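Local coordinates for nitrate regulatory protein (Klebsiella oxytoca, PDB 4AKK) that senses nitrate and nitrite and, in response, binds the terminator site in the nasF operon leader RNA to bring about transcription antitermination, at residues Q74-A79 with A140-V145. Sequence-based numbering, arbitrary orientation.
Sequences QCERGA and ALRKRV. With EDO (1,2-ethanediol), chain C.
E76 and R142 carry this contact between helices 56-85 and 138-147. The carboxylate meets the guanidinium side-on: R142 NE donates to E76 OE2 at 2.7 Å, and R142 NH2 reaches E76 OE1 at 3.1 Å. Each oxygen accepts through its syn lone pair, and both bonds run nearly straight. The carboxylate and guanidinium planes are inclined by 21°, nearly coplanar. Two bonds to separate oxygens, with D103 in a second salt bridge to NH1, should restrict rotation of the guanidinium. E76 gets there by stretching out with CG anti to its amide nitrogen (chi1 -170°), while the R142 chain comes across it at about a right angle.

The snug part is this carboxylate end: E76 is buried, and A99 and V102 of helix 92-117 touch both side chains, with F159 of helix 152-167 also against E76. R142, on the looser side, is partly exposed. The backbones stay well apart, 9.6 Å between E76 CA and R142 CA, and the segments bury just 94 Å². The next residue, R77, faces another way; its NE hydrogen-bonds O1 of a 1,2-ethanediol molecule probably carried over from the crystallisation liquor. What results is a partly buried bidentate salt bridge tying two helices of the all-helical NIT nitrate-sensing domain.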
loop_
_atom_site.group_PDB
_atom_site.type_symbol
_atom_site.label_atom_id
_atom_site.label_comp_id
_atom_site.label_asym_id
_atom_site.label_seq_id
_atom_site.Cartn_x
_atom_site.Cartn_y
_atom_site.Cartn_z
ATOM N N GLN A 74 -6.640 21.601 -16.368
ATOM C CA GLN A 74 -5.612 21.087 -17.279
ATOM C C GLN A 74 -5.584 21.876 -18.597
ATOM O O GLN A 74 -4.514 22.132 -19.161
ATOM C CB GLN A 74 -5.852 19.594 -17.557
ATOM C CG GLN A 74 -5.495 18.664 -16.390
ATOM C CD GLN A 74 -6.194 17.306 -16.454
ATOM O OE1 GLN A 74 -7.199 17.140 -17.157
ATOM N NE2 GLN A 74 -5.676 16.332 -15.696
ATOM N N CYS A 75 -6.758 22.254 -19.095
ATOM C CA CYS A 75 -6.828 23.094 -20.295
ATOM C C CYS A 75 -6.226 24.465 -20.007
ATOM O O CYS A 75 -5.420 24.983 -20.782
ATOM C CB CYS A 75 -8.276 23.238 -20.796
ATOM S SG CYS A 75 -9.067 21.673 -21.328
ATOM N N GLU A 76 -6.613 25.052 -18.881
ATOM C CA GLU A 76 -6.060 26.348 -18.502
ATOM C C GLU A 76 -4.543 26.257 -18.301
ATOM O O GLU A 76 -3.807 27.140 -18.716
ATOM C CB GLU A 76 -6.746 26.914 -17.254
ATOM C CG GLU A 76 -6.378 28.370 -16.971
ATOM C CD GLU A 76 -7.225 29.004 -15.881
ATOM O OE1 GLU A 76 -8.121 28.322 -15.345
ATOM O OE2 GLU A 76 -6.994 30.185 -15.554
ATOM N N ARG A 77 -4.072 25.194 -17.664
ATOM C CA ARG A 77 -2.635 25.043 -17.467
ATOM C C ARG A 77 -1.901 25.095 -18.814
ATOM O O ARG A 77 -0.947 25.844 -18.983
ATOM C CB ARG A 77 -2.309 23.745 -16.705
ATOM C CG ARG A 77 -0.800 23.539 -16.436
ATOM C CD ARG A 77 -0.536 22.252 -15.648
ATOM N NE ARG A 77 -1.177 21.086 -16.269
ATOM C CZ ARG A 77 -1.367 19.922 -15.653
ATOM N NH1 ARG A 77 -0.967 19.767 -14.389
ATOM N NH2 ARG A 77 -1.968 18.911 -16.290
ATOM N N GLY A 78 -2.360 24.292 -19.769
ATOM C CA GLY A 78 -1.730 24.222 -21.074
ATOM C C GLY A 78 -1.785 25.513 -21.861
ATOM O O GLY A 78 -0.802 25.896 -22.501
ATOM N N ALA A 79 -2.925 26.196 -21.821
ATOM C CA ALA A 79 -3.035 27.495 -22.481
ATOM C C ALA A 79 -2.074 28.519 -21.871
ATOM O O ALA A 79 -1.343 29.198 -22.593
ATOM C CB ALA A 79 -4.480 28.013 -22.437
ATOM N N ALA A 140 -5.166 35.386 -8.386
ATOM C CA ALA A 140 -3.811 35.936 -8.341
ATOM C C ALA A 140 -2.910 35.311 -9.406
ATOM O O ALA A 140 -2.144 36.009 -10.078
ATOM C CB ALA A 140 -3.213 35.745 -6.969
ATOM N N LEU A 141 -3.011 33.994 -9.556
ATOM C CA LEU A 141 -2.204 33.272 -10.532
ATOM C C LEU A 141 -2.487 33.754 -11.954
ATOM O O LEU A 141 -1.567 33.966 -12.740
ATOM C CB LEU A 141 -2.455 31.766 -10.418
ATOM C CG LEU A 141 -1.897 30.830 -11.495
ATOM C CD1 LEU A 141 -0.375 30.951 -11.567
ATOM C CD2 LEU A 141 -2.324 29.384 -11.203
ATOM N N ARG A 142 -3.762 33.921 -12.275
ATOM C CA ARG A 142 -4.153 34.364 -13.614
ATOM C C ARG A 142 -3.611 35.748 -13.953
ATOM O O ARG A 142 -3.116 35.982 -15.060
ATOM C CB ARG A 142 -5.674 34.343 -13.761
ATOM C CG ARG A 142 -6.240 32.941 -13.824
ATOM C CD ARG A 142 -7.670 32.901 -13.356
ATOM N NE ARG A 142 -8.308 31.648 -13.744
ATOM C CZ ARG A 142 -9.543 31.307 -13.403
ATOM N NH1 ARG A 142 -10.279 32.127 -12.662
ATOM N NH2 ARG A 142 -10.042 30.153 -13.811
ATOM N N LYS A 143 -3.704 36.665 -12.998
ATOM C CA LYS A 143 -3.169 38.004 -13.202
ATOM C C LYS A 143 -1.683 37.939 -13.557
ATOM O O LYS A 143 -1.232 38.571 -14.512
ATOM C CB LYS A 143 -3.385 38.878 -11.968
ATOM C CG LYS A 143 -2.897 40.306 -12.168
ATOM C CD LYS A 143 -3.315 41.223 -11.030
ATOM C CE LYS A 143 -2.816 42.646 -11.269
ATOM N NZ LYS A 143 -2.850 43.457 -10.020
ATOM N N ARG A 144 -0.923 37.155 -12.807
ATOM C CA ARG A 144 0.495 37.015 -13.109
ATOM C C ARG A 144 0.692 36.378 -14.461
ATOM O O ARG A 144 1.603 36.760 -15.188
ATOM C CB ARG A 144 1.226 36.211 -12.036
ATOM C CG ARG A 144 1.496 37.028 -10.791
ATOM C CD ARG A 144 2.474 36.361 -9.855
ATOM N NE ARG A 144 2.669 37.194 -8.672
ATOM C CZ ARG A 144 3.490 38.236 -8.621
ATOM N NH1 ARG A 144 4.217 38.566 -9.686
ATOM N NH2 ARG A 144 3.590 38.943 -7.503
ATOM N N VAL A 145 -0.148 35.400 -14.796
ATOM C CA VAL A 145 -0.054 34.772 -16.104
ATOM C C VAL A 145 -0.280 35.824 -17.196
ATOM O O VAL A 145 0.526 35.946 -18.130
ATOM C CB VAL A 145 -1.036 33.582 -16.267
ATOM C CG1 VAL A 145 -1.176 33.208 -17.740
ATOM C CG2 VAL A 145 -0.562 32.386 -15.451
HETATM C C1 EDO C . -0.008 20.841 -19.278
HETATM O O1 EDO C . -1.284 21.479 -19.271
HETATM C C2 EDO C . 0.693 21.035 -20.619
HETATM O O2 EDO C . 1.066 22.388 -20.910
#